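Local coordinates for coclaurine N-methyltransferase (Coptis japonica, PDB 6GKV), which catalyses the S-adenosyl-L-methionine-dependent N-methylation of coclaurine in alkaloid biosynthesis and probably of related tetrahydroisoquinolines, at residues D244-T247 / E248-F251; K318-N321 / Y322-F326. All coordinates share one frame; numbering follows the deposited sequence.

Interaction 1: residues D244-T247 / E248-F251; sequences DWFT and EYVF. With F2W (6,7-dimethoxy-2-methyl-1,2,3,4-tetrahydroisoquinolin-2-ium), chain D.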
loop_
_atom_site.group_PDB
_atom_site.type_symbol
_atom_site.label_atom_id
_atom_site.label_comp_id
_atom_site.label_asym_id
_atom_site.label_seq_id
_atom_site.Cartn_x
_atom_site.Cartn_y
_atom_site.Cartn_z
ATOM N N ASP A 244 -1.877 7.422 -28.560
ATOM C CA ASP A 244 -2.714 6.600 -27.678
ATOM C C ASP A 244 -4.179 6.730 -28.079
ATOM O O ASP A 244 -4.855 7.691 -27.702
ATOM C CB ASP A 244 -2.519 7.013 -26.214
ATOM C CG ASP A 244 -3.356 6.184 -25.220
ATOM O OD1 ASP A 244 -4.068 5.235 -25.623
ATOM O OD2 ASP A 244 -3.284 6.493 -24.003
ATOM N N TRP A 245 -4.657 5.752 -28.839
ATOM C CA TRP A 245 -6.051 5.702 -29.260
ATOM C C TRP A 245 -6.890 4.876 -28.283
ATOM O O TRP A 245 -8.111 5.007 -28.244
ATOM C CB TRP A 245 -6.163 5.117 -30.681
ATOM C CG TRP A 245 -5.655 3.749 -30.747
ATOM C CD1 TRP A 245 -4.364 3.368 -30.998
ATOM C CD2 TRP A 245 -6.383 2.552 -30.503
ATOM N NE1 TRP A 245 -4.248 1.994 -30.932
ATOM C CE2 TRP A 245 -5.498 1.455 -30.625
ATOM C CE3 TRP A 245 -7.729 2.274 -30.191
ATOM C CZ2 TRP A 245 -5.868 0.125 -30.454
ATOM C CZ3 TRP A 245 -8.124 0.933 -30.021
ATOM C CH2 TRP A 245 -7.191 -0.120 -30.140
ATOM N N PHE A 246 -6.233 4.042 -27.480
ATOM C CA PHE A 246 -6.922 3.055 -26.636
ATOM C C PHE A 246 -7.582 3.667 -25.389
ATOM O O PHE A 246 -8.658 3.225 -24.936
ATOM C CB PHE A 246 -5.923 1.953 -26.216
ATOM C CG PHE A 246 -6.495 0.928 -25.244
ATOM C CD1 PHE A 246 -7.340 -0.079 -25.687
ATOM C CD2 PHE A 246 -6.159 0.961 -23.904
ATOM C CE1 PHE A 246 -7.862 -1.012 -24.808
ATOM C CE2 PHE A 246 -6.688 0.043 -23.028
ATOM C CZ PHE A 246 -7.534 -0.947 -23.484
ATOM N N THR A 247 -6.940 4.677 -24.818
ATOM C CA THR A 247 -7.401 5.183 -23.530
ATOM C C THR A 247 -8.811 5.761 -23.626
ATOM O O THR A 247 -9.619 5.573 -22.719
ATOM C CB THR A 247 -6.431 6.238 -22.963
ATOM O OG1 THR A 247 -5.128 5.651 -22.828
ATOM C CG2 THR A 247 -6.891 6.699 -21.600
ATOM N N GLU A 248 -9.131 6.431 -24.734
ATOM C CA GLU A 248 -10.481 6.987 -24.901
ATOM C C GLU A 248 -11.398 6.194 -25.829
ATOM O O GLU A 248 -12.524 6.602 -26.075
ATOM C CB GLU A 248 -10.394 8.425 -25.390
ATOM C CG GLU A 248 -10.120 9.405 -24.279
ATOM C CD GLU A 248 -9.681 10.754 -24.786
ATOM O OE1 GLU A 248 -9.646 10.936 -26.019
ATOM O OE2 GLU A 248 -9.356 11.627 -23.952
ATOM N N TYR A 249 -10.906 5.072 -26.344
ATOM C CA TYR A 249 -11.685 4.164 -27.191
ATOM C C TYR A 249 -13.044 3.804 -26.579
ATOM O O TYR A 249 -14.042 3.836 -27.268
ATOM C CB TYR A 249 -10.853 2.903 -27.429
ATOM C CG TYR A 249 -11.379 1.748 -28.277
ATOM C CD1 TYR A 249 -12.090 1.939 -29.482
ATOM C CD2 TYR A 249 -11.043 0.443 -27.925
ATOM C CE1 TYR A 249 -12.496 0.827 -30.263
ATOM C CE2 TYR A 249 -11.432 -0.648 -28.681
ATOM C CZ TYR A 249 -12.146 -0.468 -29.846
ATOM O OH TYR A 249 -12.491 -1.614 -30.546
ATOM N N VAL A 250 -13.080 3.472 -25.288
ATOM C CA VAL A 250 -14.288 2.910 -24.667
ATOM C C VAL A 250 -15.027 3.885 -23.737
ATOM O O VAL A 250 -16.243 4.074 -23.862
ATOM C CB VAL A 250 -13.940 1.639 -23.875
ATOM C CG1 VAL A 250 -15.044 1.279 -22.916
ATOM C CG2 VAL A 250 -13.688 0.496 -24.824
ATOM N N PHE A 251 -14.292 4.484 -22.803
ATOM C CA PHE A 251 -14.855 5.406 -21.827
ATOM C C PHE A 251 -14.617 6.855 -22.240
ATOM O O PHE A 251 -13.512 7.204 -22.653
ATOM C CB PHE A 251 -14.252 5.170 -20.441
ATOM C CG PHE A 251 -14.459 3.777 -19.917
ATOM C CD1 PHE A 251 -13.535 2.769 -20.191
ATOM C CD2 PHE A 251 -15.586 3.471 -19.165
ATOM C CE1 PHE A 251 -13.736 1.490 -19.726
ATOM C CE2 PHE A 251 -15.786 2.187 -18.687
ATOM C CZ PHE A 251 -14.864 1.195 -18.970
HETATM C CAM F2W D . -14.055 -3.250 -19.990
HETATM O OAK F2W D . -13.076 -2.455 -19.283
HETATM C CAB F2W D . -13.620 -1.946 -18.130
HETATM C CAA F2W D . -14.925 -2.224 -17.708
HETATM C CAF F2W D . -15.376 -1.641 -16.527
HETATM C CAJ F2W D . -16.636 -1.886 -16.011
HETATM C CAI F2W D . -17.236 -0.828 -15.029
HETATM N NAH F2W D . -16.258 -0.756 -13.931
HETATM C CAO F2W D . -16.723 0.431 -13.188
HETATM C CAG F2W D . -15.093 -0.274 -14.678
HETATM C CAE F2W D . -14.535 -0.883 -15.757
HETATM C CAD F2W D . -13.247 -0.581 -16.193
HETATM C CAC F2W D . -12.782 -1.152 -17.364
HETATM O OAL F2W D . -11.535 -0.935 -17.889
HETATM C CAN F2W D . -10.602 -0.122 -17.153
HETATM O O HOH W 1 -7.069 7.631 -26.470
HETATM O O HOH W 2 -11.439 3.672 -22.699
HETATM O O HOH W 3 -10.994 7.673 -21.580
#
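W245 and Y249 meet in a T-shaped stack across an irregular turn that starts with an Asx motif at D244. The benzene edge of the indole is driven at the tyrosine: CZ3 of W245 stands 3.6 Å from CD2 of Y249, above the face but displaced toward the rim, with the ring planes at 72°. W245 has its CG wedged between backbone N and carbonyl carbon (chi1 61°), which sends the indole alongside the tyrosine, both pointing the same way. On one indole face lies CB of F246, whose ring only grazes Y249. I7, L10 and L11 of helix 2-16 and I28 of helix 21-39 also pack on W245, so this is the tight, apolar half of the contact.

The backbone is fastened at the start of the turn. OD1 of D244 takes the N-H of T247 at 3.0 Å from above the carboxylate plane, and more weakly that of F246; its other oxygen, OD2, is also held by the N-H of L240. Farther on, N of Y249 reaches O of F246 in a weak bond (3.2 Å, 141°).

The solvent side belongs to E248, which is exposed, its chain extended beyond CG; across the contact its CB and CG meet just the backbone of T247. Ordered waters bridge the main chain of the turn: one links O of D244 to N of E248 (3.0 Å to that nitrogen), and a second joins O of T247 to N of F251. A third lies 2.8 Å from both O of T247 and O of F251. At the end of the turn F251 enters the ligand pocket, where its ring edge meets the dimethoxy-substituted ring of F2W, CZ of F251 lying 3.5 Å from the methoxy-bearing carbon CAB.

Interaction 2: residues K318-N321 / Y322-F326; sequences KLIN and YWRGF. With F2W (6,7-dimethoxy-2-methyl-1,2,3,4-tetrahydroisoquinolin-2-ium), chain D.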
loop_
_atom_site.group_PDB
_atom_site.type_symbol
_atom_site.label_atom_id
_atom_site.label_comp_id
_atom_site.label_asym_id
_atom_site.label_seq_id
_atom_site.Cartn_x
_atom_site.Cartn_y
_atom_site.Cartn_z
ATOM N N LYS A 318 -22.147 1.127 -35.663
ATOM C CA LYS A 318 -21.180 1.774 -34.778
ATOM C C LYS A 318 -21.403 1.333 -33.333
ATOM O O LYS A 318 -20.448 1.129 -32.582
ATOM C CB LYS A 318 -21.252 3.302 -34.881
ATOM C CG LYS A 318 -20.723 3.879 -36.220
ATOM C CD LYS A 318 -20.762 5.424 -36.228
ATOM C CE LYS A 318 -20.214 6.025 -37.522
ATOM N NZ LYS A 318 -21.264 6.626 -38.425
ATOM N N LEU A 319 -22.666 1.144 -32.962
ATOM C CA LEU A 319 -22.997 0.853 -31.580
ATOM C C LEU A 319 -22.618 -0.568 -31.183
ATOM O O LEU A 319 -22.123 -0.798 -30.075
ATOM C CB LEU A 319 -24.483 1.092 -31.338
ATOM C CG LEU A 319 -24.940 1.022 -29.885
ATOM C CD1 LEU A 319 -24.077 1.910 -28.993
ATOM C CD2 LEU A 319 -26.399 1.436 -29.836
ATOM N N ILE A 320 -22.850 -1.528 -32.073
ATOM C CA ILE A 320 -22.493 -2.906 -31.761
ATOM C C ILE A 320 -20.954 -3.046 -31.682
ATOM O O ILE A 320 -20.430 -3.757 -30.834
ATOM C CB ILE A 320 -23.101 -3.886 -32.785
ATOM C CG1 ILE A 320 -22.562 -5.299 -32.590
ATOM C CG2 ILE A 320 -22.778 -3.467 -34.183
ATOM C CD1 ILE A 320 -23.065 -5.975 -31.339
ATOM N N ASN A 321 -20.228 -2.332 -32.534
ATOM C CA ASN A 321 -18.777 -2.396 -32.492
ATOM C C ASN A 321 -18.232 -1.598 -31.313
ATOM O O ASN A 321 -17.076 -1.771 -30.902
ATOM C CB ASN A 321 -18.190 -1.899 -33.806
ATOM C CG ASN A 321 -18.373 -2.898 -34.916
ATOM O OD1 ASN A 321 -18.065 -4.078 -34.741
ATOM N ND2 ASN A 321 -18.892 -2.445 -36.066
ATOM N N TYR A 322 -19.071 -0.713 -30.776
ATOM C CA TYR A 322 -18.715 -0.029 -29.550
ATOM C C TYR A 322 -18.623 -1.069 -28.451
ATOM O O TYR A 322 -17.660 -1.117 -27.687
ATOM C CB TYR A 322 -19.734 1.046 -29.142
ATOM C CG TYR A 322 -19.450 1.480 -27.718
ATOM C CD1 TYR A 322 -18.472 2.431 -27.458
ATOM C CD2 TYR A 322 -20.105 0.892 -26.632
ATOM C CE1 TYR A 322 -18.161 2.806 -26.169
ATOM C CE2 TYR A 322 -19.790 1.262 -25.319
ATOM C CZ TYR A 322 -18.820 2.225 -25.104
ATOM O OH TYR A 322 -18.494 2.628 -23.839
ATOM N N TRP A 323 -19.663 -1.887 -28.358
ATOM C CA TRP A 323 -19.741 -2.848 -27.288
ATOM C C TRP A 323 -18.680 -3.950 -27.468
ATOM O O TRP A 323 -18.120 -4.448 -26.487
ATOM C CB TRP A 323 -21.162 -3.403 -27.199
ATOM C CG TRP A 323 -22.039 -2.419 -26.431
ATOM C CD1 TRP A 323 -23.057 -1.647 -26.934
ATOM C CD2 TRP A 323 -21.916 -2.048 -25.053
ATOM N NE1 TRP A 323 -23.590 -0.849 -25.944
ATOM C CE2 TRP A 323 -22.899 -1.082 -24.764
ATOM C CE3 TRP A 323 -21.073 -2.462 -24.002
ATOM C CZ2 TRP A 323 -23.076 -0.519 -23.501
ATOM C CZ3 TRP A 323 -21.241 -1.907 -22.739
ATOM C CH2 TRP A 323 -22.230 -0.947 -22.499
ATOM N N ARG A 324 -18.362 -4.285 -28.714
ATOM C CA ARG A 324 -17.254 -5.201 -28.996
ATOM C C ARG A 324 -15.948 -4.660 -28.450
ATOM O O ARG A 324 -15.273 -5.344 -27.706
ATOM C CB ARG A 324 -17.121 -5.453 -30.493
ATOM C CG ARG A 324 -18.162 -6.403 -31.042
ATOM C CD ARG A 324 -18.206 -6.340 -32.563
ATOM N NE ARG A 324 -19.087 -7.366 -33.094
ATOM C CZ ARG A 324 -19.526 -7.403 -34.345
ATOM N NH1 ARG A 324 -19.173 -6.453 -35.202
ATOM N NH2 ARG A 324 -20.331 -8.383 -34.729
ATOM N N GLY A 325 -15.605 -3.422 -28.793
ATOM C CA GLY A 325 -14.424 -2.767 -28.235
ATOM C C GLY A 325 -14.450 -2.598 -26.719
ATOM O O GLY A 325 -13.411 -2.480 -26.082
ATOM N N PHE A 326 -15.641 -2.557 -26.134
ATOM C CA PHE A 326 -15.774 -2.526 -24.683
ATOM C C PHE A 326 -15.153 -3.783 -24.108
ATOM O O PHE A 326 -14.254 -3.750 -23.280
ATOM C CB PHE A 326 -17.251 -2.450 -24.304
ATOM C CG PHE A 326 -17.507 -2.299 -22.843
ATOM C CD1 PHE A 326 -17.602 -1.030 -22.274
ATOM C CD2 PHE A 326 -17.695 -3.410 -22.039
ATOM C CE1 PHE A 326 -17.865 -0.876 -20.920
ATOM C CE2 PHE A 326 -17.946 -3.263 -20.690
ATOM C CZ PHE A 326 -18.032 -1.992 -20.133
HETATM C CAM F2W D . -14.055 -3.250 -19.990
HETATM O OAK F2W D . -13.076 -2.455 -19.283
HETATM C CAB F2W D . -13.620 -1.946 -18.130
HETATM C CAA F2W D . -14.925 -2.224 -17.708
HETATM C CAF F2W D . -15.376 -1.641 -16.527
HETATM C CAJ F2W D . -16.636 -1.886 -16.011
HETATM C CAI F2W D . -17.236 -0.828 -15.029
HETATM N NAH F2W D . -16.258 -0.756 -13.931
HETATM C CAO F2W D . -16.723 0.431 -13.188
HETATM C CAG F2W D . -15.093 -0.274 -14.678
HETATM C CAE F2W D . -14.535 -0.883 -15.757
HETATM C CAD F2W D . -13.247 -0.581 -16.193
HETATM C CAC F2W D . -12.782 -1.152 -17.364
HETATM O OAL F2W D . -11.535 -0.935 -17.889
HETATM C CAN F2W D . -10.602 -0.122 -17.153
#
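L319, I320 and N321 hand their carbonyls to the N-H groups of W323, R324 and G325 in regular i to i+4 alpha-helical bonds, the straightest being G325 N to N321 O at 3.1 Å and 171°. Three residues apart on the same helix, N321 and R324 lie side by side, pointing the same way, and NH1 of R324 gives OD1 of N321 a fairly straight hydrogen bond of 2.7 Å. The amide oxygen sits at the edge of the guanidinium, near its plane, while the two groups are twisted 44° apart. N321 keeps its CG beside its own backbone N (chi1 -74°), and the extended arginine reaches back toward the N-terminal end of the helix to meet OD1; ND2 of N321 is used by O of E15. CG1 of I320 lies over one guanidinium face, 4.0 Å above the plane. A methionine in place of R324 has no guanidinium, and would probably leave OD1 of N321 without its close donor and CG1 of I320 without the flat surface it packs on.

On another side, CD1 of L319 runs alongside W323, 4.1 Å from NE1. CE2 of Y322 covers one indole face, and CZ3 of W323 lies over one face of the F326 ring, whose opposite face receives the F2W methyl CAM. L319 and W323 press on F306 of helix 299-309, I320 and R324 on L299, while F326 and W323 also pack on helix 281-297.

Overall arrangement
From the N terminus, helices 2-16 and 21-39 come first, and against them packs the much later loop between strands 235-236 and 257-258 that interaction 1 shapes. The chain then runs through strand 272-279 and helices 281-297 and 299-309 before helix 313-335 carries interaction 2. Each contact joins residues about a turn apart, so neither closes a long loop, and they follow in series without nesting or crossing. Their centres lie 13 Å apart, yet they touch: Y322 OH probably hydrogen-bonds V250 O at 2.7 Å, and V250 packs on G325 and F326. The loop is thus pinned to the helix, and F251 and F326 both line the F2W pocket.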